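Local coordinates for 3,4-dihydroxy-2-butanone 4-phosphate synthase (Acinetobacter baumannii, PDB 6MNZ), which probably converts D-ribulose 5-phosphate to formate and 3,4-dihydroxy-2-butanone 4-phosphate for riboflavin biosynthesis, as a homodimeric enzyme dependent on magnesium or manganese, at residues S4-L9 and A193-Y198; I20-E25 and L187-I192; K341-S346 and V362-A367. One frame throughout, in Å; residues are numbered along the deposited sequence.

Contact 1: S4-L9 and A193-Y198; sequences SRVEEL and ADLIHY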
loop_
_atom_site.group_PDB
_atom_site.type_symbol
_atom_site.label_atom_id
_atom_site.label_comp_id
_atom_site.label_asym_id
_atom_site.label_seq_id
_atom_site.Cartn_x
_atom_site.Cartn_y
_atom_site.Cartn_z
ATOM N N SER A 4 -9.116 36.120 1.784
ATOM C CA SER A 4 -9.912 34.921 1.551
ATOM C C SER A 4 -9.636 34.340 0.165
ATOM O O SER A 4 -10.172 33.293 -0.195
ATOM C CB SER A 4 -11.402 35.236 1.706
ATOM O OG SER A 4 -12.161 34.050 1.856
ATOM N N ARG A 5 -8.757 35.000 -0.586
ATOM C CA ARG A 5 -8.628 34.793 -2.023
ATOM C C ARG A 5 -7.193 34.405 -2.344
ATOM O O ARG A 5 -6.254 35.080 -1.909
ATOM C CB ARG A 5 -9.033 36.055 -2.792
ATOM C CG ARG A 5 -8.722 36.020 -4.282
ATOM C CD ARG A 5 -7.567 36.949 -4.632
ATOM N NE ARG A 5 -7.658 37.452 -6.001
ATOM C CZ ARG A 5 -8.290 38.568 -6.353
ATOM N NH1 ARG A 5 -9.058 39.207 -5.477
ATOM N NH2 ARG A 5 -8.264 38.970 -7.617
ATOM N N VAL A 6 -7.030 33.331 -3.121
ATOM C CA VAL A 6 -5.749 32.632 -3.171
ATOM C C VAL A 6 -4.642 33.578 -3.620
ATOM O O VAL A 6 -3.495 33.473 -3.169
ATOM C CB VAL A 6 -5.847 31.404 -4.094
ATOM C CG1 VAL A 6 -4.468 30.805 -4.335
ATOM C CG2 VAL A 6 -6.783 30.366 -3.499
ATOM N N GLU A 7 -4.947 34.472 -4.563
ATOM C CA GLU A 7 -3.904 35.305 -5.150
ATOM C C GLU A 7 -3.341 36.294 -4.138
ATOM O O GLU A 7 -2.136 36.568 -4.148
ATOM C CB GLU A 7 -4.447 36.047 -6.372
ATOM C CG GLU A 7 -4.831 35.137 -7.528
ATOM C CD GLU A 7 -6.315 34.829 -7.559
ATOM O OE1 GLU A 7 -6.978 35.209 -8.548
ATOM O OE2 GLU A 7 -6.790 34.100 -6.663
ATOM N N GLU A 8 -4.171 36.768 -3.206
ATOM C CA GLU A 8 -3.655 37.578 -2.107
ATOM C C GLU A 8 -2.836 36.732 -1.142
ATOM O O GLU A 8 -1.848 37.213 -0.574
ATOM C CB GLU A 8 -4.807 38.257 -1.367
ATOM C CG GLU A 8 -5.636 39.194 -2.226
ATOM C CD GLU A 8 -6.937 39.593 -1.557
ATOM O OE1 GLU A 8 -7.649 38.697 -1.055
ATOM O OE2 GLU A 8 -7.202 40.809 -1.455
ATOM N N LEU A 9 -3.305 35.519 -0.845
ATOM C CA LEU A 9 -2.549 34.625 0.023
ATOM C C LEU A 9 -1.138 34.400 -0.508
ATOM O O LEU A 9 -0.162 34.497 0.246
ATOM C CB LEU A 9 -3.286 33.295 0.166
ATOM C CG LEU A 9 -4.748 33.392 0.606
ATOM C CD1 LEU A 9 -5.391 32.013 0.636
ATOM C CD2 LEU A 9 -4.860 34.069 1.962
ATOM N N ALA A 193 -8.291 23.539 -0.031
ATOM C CA ALA A 193 -9.082 23.206 -1.212
ATOM C C ALA A 193 -9.127 24.369 -2.196
ATOM O O ALA A 193 -9.042 24.165 -3.412
ATOM C CB ALA A 193 -10.497 22.797 -0.803
ATOM N N ASP A 194 -9.250 25.599 -1.690
ATOM C CA ASP A 194 -9.188 26.760 -2.570
ATOM C C ASP A 194 -7.835 26.865 -3.259
ATOM O O ASP A 194 -7.744 27.393 -4.373
ATOM C CB ASP A 194 -9.479 28.038 -1.781
ATOM C CG ASP A 194 -10.961 28.242 -1.529
ATOM O OD1 ASP A 194 -11.700 27.237 -1.481
ATOM O OD2 ASP A 194 -11.376 29.401 -1.318
ATOM N N LEU A 195 -6.774 26.372 -2.617
ATOM C CA LEU A 195 -5.471 26.316 -3.269
ATOM C C LEU A 195 -5.386 25.164 -4.263
ATOM O O LEU A 195 -4.745 25.296 -5.312
ATOM C CB LEU A 195 -4.364 26.195 -2.221
ATOM C CG LEU A 195 -2.937 26.359 -2.747
ATOM C CD1 LEU A 195 -2.723 27.753 -3.321
ATOM C CD2 LEU A 195 -1.926 26.071 -1.644
ATOM N N ILE A 196 -5.964 24.007 -3.924
ATOM C CA ILE A 196 -6.092 22.924 -4.898
ATOM C C ILE A 196 -6.680 23.461 -6.196
ATOM O O ILE A 196 -6.121 23.278 -7.284
ATOM C CB ILE A 196 -6.953 21.782 -4.334
ATOM C CG1 ILE A 196 -6.210 21.061 -3.213
ATOM C CG2 ILE A 196 -7.309 20.794 -5.439
ATOM C CD1 ILE A 196 -7.056 20.104 -2.418
ATOM N N HIS A 197 -7.851 24.091 -6.099
ATOM C CA HIS A 197 -8.559 24.523 -7.297
ATOM C C HIS A 197 -7.781 25.591 -8.051
ATOM O O HIS A 197 -7.731 25.562 -9.285
ATOM C CB HIS A 197 -9.944 25.042 -6.915
ATOM C CG HIS A 197 -10.797 25.406 -8.088
ATOM N ND1 HIS A 197 -11.212 24.482 -9.024
ATOM C CD2 HIS A 197 -11.328 26.591 -8.469
ATOM C CE1 HIS A 197 -11.935 25.090 -9.948
ATOM N NE2 HIS A 197 -12.051 26.362 -9.614
ATOM N N TYR A 198 -7.056 26.451 -7.335
ATOM C CA TYR A 198 -6.214 27.435 -8.003
ATOM C C TYR A 198 -5.153 26.751 -8.857
ATOM O O TYR A 198 -4.996 27.063 -10.043
ATOM C CB TYR A 198 -5.564 28.357 -6.972
ATOM C CG TYR A 198 -4.696 29.429 -7.584
ATOM C CD1 TYR A 198 -5.211 30.684 -7.873
ATOM C CD2 TYR A 198 -3.347 29.208 -7.817
ATOM C CE1 TYR A 198 -4.437 31.650 -8.482
ATOM C CE2 TYR A 198 -2.562 30.167 -8.421
ATOM C CZ TYR A 198 -3.116 31.381 -8.764
ATOM O OH TYR A 198 -2.349 32.335 -9.389
HETATM O O HOH W 1 -12.746 31.718 -1.895
#
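Val6 and Tyr198 each send a group away from their own amide nitrogen, Val6 CG1 with chi1 171° and the Tyr198 ring with chi1 -179°, which helps bring the methyl over the ring. It lands above one face, 3.9 Å from Val6 CG1 to the Tyr198 centroid and displaced toward the rim, a CH-pi contact. The other methyl, Val6 CG2, lies against Asp194, 4.0 Å from Asp194 CB. Leu195 adds a third apolar neighbour, its CD1 3.7 Å from Val6 CG1. One valine thus fits among Asp194, Leu195 and Tyr198, one turn of a helix.

Polar groups border this apolar centre. Glu7, bent at chi2, brings CG to 3.6 Å from Tyr198 CE1, its carboxylate inclined to the ring, while its OE1 forms a salt bridge with Arg5 NE. A water donates to Asp194 OD2 at 2.8 Å and, weakly, to Ser4 O.

Arg5 is the N-cap of helix 6-15, and the residues just after it pack on helix 192-202. Behind the contact, Leu195 reaches Leu150 and Leu153 of helix 143-153, while Ala193 and Ile196 touch helix 320-336 of the GTP cyclohydrolase II-like part.

Contact 2: I20-E25 and L187-I192; sequences ILMDDE and LKIGTI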
loop_
_atom_site.group_PDB
_atom_site.type_symbol
_atom_site.label_atom_id
_atom_site.label_comp_id
_atom_site.label_asym_id
_atom_site.label_seq_id
_atom_site.Cartn_x
_atom_site.Cartn_y
_atom_site.Cartn_z
ATOM N N ILE A 20 -3.320 32.485 7.250
ATOM C CA ILE A 20 -3.957 31.335 7.882
ATOM C C ILE A 20 -4.490 30.418 6.793
ATOM O O ILE A 20 -5.098 30.878 5.819
ATOM C CB ILE A 20 -5.084 31.781 8.828
ATOM C CG1 ILE A 20 -4.520 32.629 9.966
ATOM C CG2 ILE A 20 -5.813 30.570 9.390
ATOM C CD1 ILE A 20 -5.574 33.356 10.764
ATOM N N LEU A 21 -4.202 29.125 6.921
ATOM C CA LEU A 21 -4.648 28.117 5.967
ATOM C C LEU A 21 -5.431 27.053 6.720
ATOM O O LEU A 21 -4.904 26.422 7.642
ATOM C CB LEU A 21 -3.463 27.491 5.228
ATOM C CG LEU A 21 -3.145 28.077 3.849
ATOM C CD1 LEU A 21 -1.849 27.489 3.309
ATOM C CD2 LEU A 21 -4.284 27.838 2.868
ATOM N N MET A 22 -6.659 26.809 6.279
ATOM C CA MET A 22 -7.478 25.730 6.807
ATOM C C MET A 22 -7.454 24.556 5.840
ATOM O O MET A 22 -7.537 24.739 4.622
ATOM C CB MET A 22 -8.919 26.189 7.024
ATOM C CG MET A 22 -9.066 27.319 8.021
ATOM S SD MET A 22 -10.789 27.784 8.293
ATOM C CE MET A 22 -11.005 29.027 7.025
ATOM N N ASP A 23 -7.435 23.349 6.395
ATOM C CA ASP A 23 -7.683 22.153 5.612
ATOM C C ASP A 23 -9.166 21.799 5.666
ATOM O O ASP A 23 -9.981 22.503 6.267
ATOM C CB ASP A 23 -6.822 21.001 6.121
ATOM C CG ASP A 23 -7.274 20.492 7.475
ATOM O OD1 ASP A 23 -7.855 21.292 8.242
ATOM O OD2 ASP A 23 -7.298 19.255 7.647
ATOM N N ASP A 24 -9.536 20.740 4.951
ATOM C CA ASP A 24 -10.935 20.352 4.848
ATOM C C ASP A 24 -11.536 20.164 6.235
ATOM O O ASP A 24 -10.889 19.641 7.146
ATOM C CB ASP A 24 -11.069 19.066 4.031
ATOM C CG ASP A 24 -10.997 19.318 2.539
ATOM O OD1 ASP A 24 -10.507 20.396 2.144
ATOM O OD2 ASP A 24 -11.464 18.463 1.763
ATOM N N GLU A 25 -12.777 20.624 6.398
ATOM C CA GLU A 25 -13.419 20.571 7.705
ATOM C C GLU A 25 -13.476 19.149 8.244
ATOM O O GLU A 25 -13.600 18.963 9.460
ATOM C CB GLU A 25 -14.828 21.164 7.607
ATOM C CG GLU A 25 -15.711 20.961 8.833
ATOM C CD GLU A 25 -17.176 21.229 8.541
ATOM O OE1 GLU A 25 -17.990 20.291 8.670
ATOM O OE2 GLU A 25 -17.508 22.373 8.162
ATOM N N LEU A 187 -4.570 39.507 9.201
ATOM C CA LEU A 187 -4.068 38.453 8.332
ATOM C C LEU A 187 -5.186 37.943 7.433
ATOM O O LEU A 187 -6.339 37.833 7.857
ATOM C CB LEU A 187 -3.494 37.295 9.150
ATOM C CG LEU A 187 -2.445 37.678 10.194
ATOM C CD1 LEU A 187 -2.078 36.471 11.042
ATOM C CD2 LEU A 187 -1.212 38.271 9.528
ATOM N N LYS A 188 -4.819 37.539 6.223
ATOM C CA LYS A 188 -5.768 36.864 5.352
ATOM C C LYS A 188 -5.770 35.364 5.634
ATOM O O LYS A 188 -4.793 34.794 6.125
ATOM C CB LYS A 188 -5.434 37.108 3.879
ATOM C CG LYS A 188 -5.707 38.522 3.392
ATOM C CD LYS A 188 -4.461 39.384 3.496
ATOM C CE LYS A 188 -4.585 40.656 2.674
ATOM N NZ LYS A 188 -3.488 41.613 2.989
ATOM N N ILE A 189 -6.859 34.716 5.226
ATOM C CA ILE A 189 -7.141 33.335 5.588
ATOM C C ILE A 189 -7.552 32.588 4.328
ATOM O O ILE A 189 -7.965 33.195 3.337
ATOM C CB ILE A 189 -8.239 33.250 6.673
ATOM C CG1 ILE A 189 -8.435 31.805 7.131
ATOM C CG2 ILE A 189 -9.550 33.837 6.158
ATOM C CD1 ILE A 189 -8.974 31.692 8.539
ATOM N N GLY A 190 -7.335 31.276 4.330
ATOM C CA GLY A 190 -7.422 30.510 3.100
ATOM C C GLY A 190 -7.803 29.069 3.357
ATOM O O GLY A 190 -7.442 28.481 4.381
ATOM N N THR A 191 -8.348 28.456 2.310
ATOM C CA THR A 191 -8.685 27.038 2.290
ATOM C C THR A 191 -7.691 26.292 1.412
ATOM O O THR A 191 -7.434 26.703 0.275
ATOM C CB THR A 191 -10.108 26.827 1.769
ATOM O OG1 THR A 191 -11.028 27.585 2.564
ATOM C CG2 THR A 191 -10.483 25.357 1.823
ATOM N N ILE A 192 -7.180 25.165 1.911
ATOM C CA ILE A 192 -6.283 24.347 1.100
ATOM C C ILE A 192 -6.998 23.855 -0.152
ATOM O O ILE A 192 -6.429 23.863 -1.251
ATOM C CB ILE A 192 -5.733 23.168 1.926
ATOM C CG1 ILE A 192 -4.819 23.669 3.045
ATOM C CG2 ILE A 192 -4.974 22.193 1.032
ATOM C CD1 ILE A 192 -4.406 22.588 4.027
#
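Ile20 and Ile189 pair across neighbouring parallel strands, their side chains crossing at a slant, with Ile20 CG2 3.5 Å from Ile189 CD1. Ile189 sends CG1 opposite its amide nitrogen (chi1 -175°), which carries CD1 across to its neighbours. Met22 turns back at chi3, and its CE joins the same cluster 3.7 Å from Ile189 CD1. Leu178 of helix 175-184 closes over Met22 and Ile189, and Phe181 and Ala182 over Ile20. On the face bearing Leu21, Leu21 CD2 settles beside Gly190, which has no side chain, 3.6 Å from Gly190 O, and Ala146 and Leu150 of helix 143-153 cover the leucine.

Such helices on both faces belong to the alpha/beta fold of the DHBP synthase domain, in which strand 188-191 forms, within this chain, one margin of a mixed sheet beside strand 19-22. The strands run 22° from parallel, and the backbone bonds are uneven along them. Met22 N to Gly190 O, at 2.6 Å, and Ile192 N to Met22 O, at 2.8 Å, are both nearly straight, the second made just where helix 192-202 begins. Ile20 N to Lys188 O is also straight, whereas Gly190 N to Ile20 O is strongly bent and weak.

The loose side is at Lys188, which directs its CB away from strand 19-22; its side chain comes no nearer than 6.1 Å to any atom of 20-25, and its NZ makes a long, weak ion pair with Asp12. At the other end of the pairing, Ile192 CD1 comes to 3.6 Å from Asp23 CB, while Asp23 OD2 accepts a hydrogen bond from the backbone N of Glu28, a predicted metal ligand.

Contact 3: K341-S346 and V362-A367; sequences KMKLLS and VEYVTA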
loop_
_atom_site.group_PDB
_atom_site.type_symbol
_atom_site.label_atom_id
_atom_site.label_comp_id
_atom_site.label_asym_id
_atom_site.label_seq_id
_atom_site.Cartn_x
_atom_site.Cartn_y
_atom_site.Cartn_z
ATOM N N LYS A 341 -18.336 21.343 -24.604
ATOM C CA LYS A 341 -19.709 21.349 -24.121
ATOM C C LYS A 341 -20.109 19.912 -23.826
ATOM O O LYS A 341 -19.937 19.035 -24.678
ATOM C CB LYS A 341 -20.660 21.962 -25.156
ATOM C CG LYS A 341 -20.480 23.458 -25.374
ATOM C CD LYS A 341 -21.441 23.982 -26.433
ATOM C CE LYS A 341 -21.108 25.411 -26.833
ATOM N NZ LYS A 341 -21.979 25.905 -27.937
ATOM N N MET A 342 -20.635 19.673 -22.627
ATOM C CA MET A 342 -20.684 18.337 -22.053
ATOM C C MET A 342 -22.127 17.939 -21.789
ATOM O O MET A 342 -22.943 18.757 -21.355
ATOM C CB MET A 342 -19.895 18.242 -20.743
ATOM C CG MET A 342 -18.404 18.019 -20.923
ATOM S SD MET A 342 -17.564 17.653 -19.369
ATOM C CE MET A 342 -17.730 19.200 -18.479
ATOM N N LYS A 343 -22.357 16.630 -21.819
ATOM C CA LYS A 343 -23.550 16.011 -21.248
ATOM C C LYS A 343 -23.096 15.062 -20.144
ATOM O O LYS A 343 -22.597 13.968 -20.422
ATOM C CB LYS A 343 -24.343 15.290 -22.334
ATOM C CG LYS A 343 -25.256 14.182 -21.843
ATOM C CD LYS A 343 -26.143 13.689 -22.980
ATOM C CE LYS A 343 -26.571 12.244 -22.786
ATOM N NZ LYS A 343 -27.381 11.754 -23.935
ATOM N N LEU A 344 -23.171 15.527 -18.900
ATOM C CA LEU A 344 -22.587 14.801 -17.780
ATOM C C LEU A 344 -23.514 13.674 -17.343
ATOM O O LEU A 344 -24.699 13.902 -17.073
ATOM C CB LEU A 344 -22.322 15.737 -16.602
ATOM C CG LEU A 344 -21.190 16.757 -16.723
ATOM C CD1 LEU A 344 -20.989 17.478 -15.395
ATOM C CD2 LEU A 344 -19.896 16.104 -17.172
ATOM N N LEU A 345 -22.932 12.500 -17.114
ATOM C CA LEU A 345 -23.637 11.379 -16.517
ATOM C C LEU A 345 -23.482 11.331 -15.001
ATOM O O LEU A 345 -23.702 10.275 -14.396
ATOM C CB LEU A 345 -23.148 10.068 -17.135
ATOM C CG LEU A 345 -23.120 10.037 -18.666
ATOM C CD1 LEU A 345 -22.854 8.625 -19.166
ATOM C CD2 LEU A 345 -24.420 10.577 -19.242
ATOM N N SER A 346 -23.132 12.450 -14.377
ATOM C CA SER A 346 -22.974 12.526 -12.934
ATOM C C SER A 346 -24.207 13.161 -12.303
ATOM O O SER A 346 -24.954 13.901 -12.947
ATOM C CB SER A 346 -21.726 13.331 -12.567
ATOM O OG SER A 346 -20.552 12.702 -13.052
ATOM N N VAL A 362 -21.554 22.787 -19.221
ATOM C CA VAL A 362 -22.622 21.861 -18.864
ATOM C C VAL A 362 -23.951 22.527 -19.193
ATOM O O VAL A 362 -24.250 23.617 -18.689
ATOM C CB VAL A 362 -22.548 21.453 -17.385
ATOM C CG1 VAL A 362 -23.485 20.289 -17.107
ATOM C CG2 VAL A 362 -21.118 21.087 -17.010
ATOM N N GLU A 363 -24.750 21.864 -20.029
ATOM C CA GLU A 363 -26.164 22.184 -20.174
ATOM C C GLU A 363 -27.081 21.072 -19.698
ATOM O O GLU A 363 -28.235 21.347 -19.357
ATOM C CB GLU A 363 -26.495 22.493 -21.641
ATOM C CG GLU A 363 -25.832 23.749 -22.173
ATOM C CD GLU A 363 -24.410 23.506 -22.643
ATOM O OE1 GLU A 363 -23.967 22.338 -22.641
ATOM O OE2 GLU A 363 -23.739 24.484 -23.034
ATOM N N TYR A 364 -26.572 19.848 -19.596
ATOM C CA TYR A 364 -27.404 18.654 -19.475
ATOM C C TYR A 364 -26.636 17.698 -18.574
ATOM O O TYR A 364 -25.583 17.188 -18.968
ATOM C CB TYR A 364 -27.670 18.048 -20.852
ATOM C CG TYR A 364 -28.586 16.842 -20.891
ATOM C CD1 TYR A 364 -29.597 16.683 -19.951
ATOM C CD2 TYR A 364 -28.638 16.053 -22.034
ATOM C CE1 TYR A 364 -30.555 15.691 -20.093
ATOM C CE2 TYR A 364 -29.564 15.042 -22.167
ATOM C CZ TYR A 364 -30.490 14.834 -21.172
ATOM O OH TYR A 364 -31.352 13.765 -21.258
ATOM N N VAL A 365 -27.148 17.464 -17.369
ATOM C CA VAL A 365 -26.718 16.339 -16.550
ATOM C C VAL A 365 -27.744 15.229 -16.714
ATOM O O VAL A 365 -28.951 15.458 -16.559
ATOM C CB VAL A 365 -26.562 16.744 -15.075
ATOM C CG1 VAL A 365 -25.312 17.597 -14.883
ATOM C CG2 VAL A 365 -27.788 17.497 -14.579
ATOM N N THR A 366 -27.268 14.028 -17.008
ATOM C CA THR A 366 -28.147 12.920 -17.344
ATOM C C THR A 366 -28.599 12.213 -16.072
ATOM O O THR A 366 -27.921 12.249 -15.043
ATOM C CB THR A 366 -27.437 11.948 -18.289
ATOM O OG1 THR A 366 -26.836 12.686 -19.362
ATOM C CG2 THR A 366 -28.415 10.935 -18.870
ATOM N N ALA A 367 -29.639 11.399 -16.215
ATOM C CA ALA A 367 -30.415 10.973 -15.066
ATOM C C ALA A 367 -29.801 9.703 -14.478
ATOM O O ALA A 367 -28.637 9.386 -14.729
ATOM C CB ALA A 367 -31.876 10.760 -15.458
#
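Tyr364 meets Lys343 with its ring tilted, neither face-on nor edge-on. The two side chains run together in the same direction, and Lys343 CD lies 3.6 Å from Tyr364 CD2. Both first torsions place CG opposite the amide nitrogen (Tyr364 chi1 -177°), an alignment that lets the extended methylenes follow the ring. The carboxylate of Glu363 is the other flat group: its OE2 is 4.1 Å from Lys341 CD, and the ammonium lies farther away.

On the face bearing Met342 and Leu344, Val362 CG2 packs 4.0 Å from Leu344 CD1, the two side chains crossing at about a right angle. Met342 CE touches the same methyl, and Val250 of strand 248-253 backs Met342 and Leu344. The backbone pairing is parallel but uneven: Leu344 N bonds Tyr364 O at 2.9 Å with a bend (137°), whereas Thr366 N reaches Leu344 O in a straight bond of 2.6 Å. Thr366 OG1 adds a weak bond to that same carbonyl.

Strand 362-365, which turns a corner at Glu363, is outermost within this chain's GTP cyclohydrolase II-like sheet. With Lys341 NZ 5.4 Å from Glu363 OE2, charge attraction is probably modest; cohesion probably rests mainly on backbone bonds and apolar packing, including the Lys343 methylenes beside Tyr364.

From the N terminus, helix 6-15 leads into strand 19-22, and after the body of the DHBP synthase domain strand 188-191 leads into helix 192-202. Contact 2 is therefore nested within the long loop that contact 1 closes: strands pair inside, helices pack outside. The two touch where Leu9 lies on Lys188, Ile189 and Gly190, and where Ala193 meets Asp24, so together they join helix 6-15, strand 19-22, strand 188-191 and helix 192-202. Contact 3 follows in series, closing a short loop between strands 342-344 and 362-365 in the GTP cyclohydrolase II-like part. Its centre is about 27 Å from that of contact 1 and about 32 Å from that of contact 2.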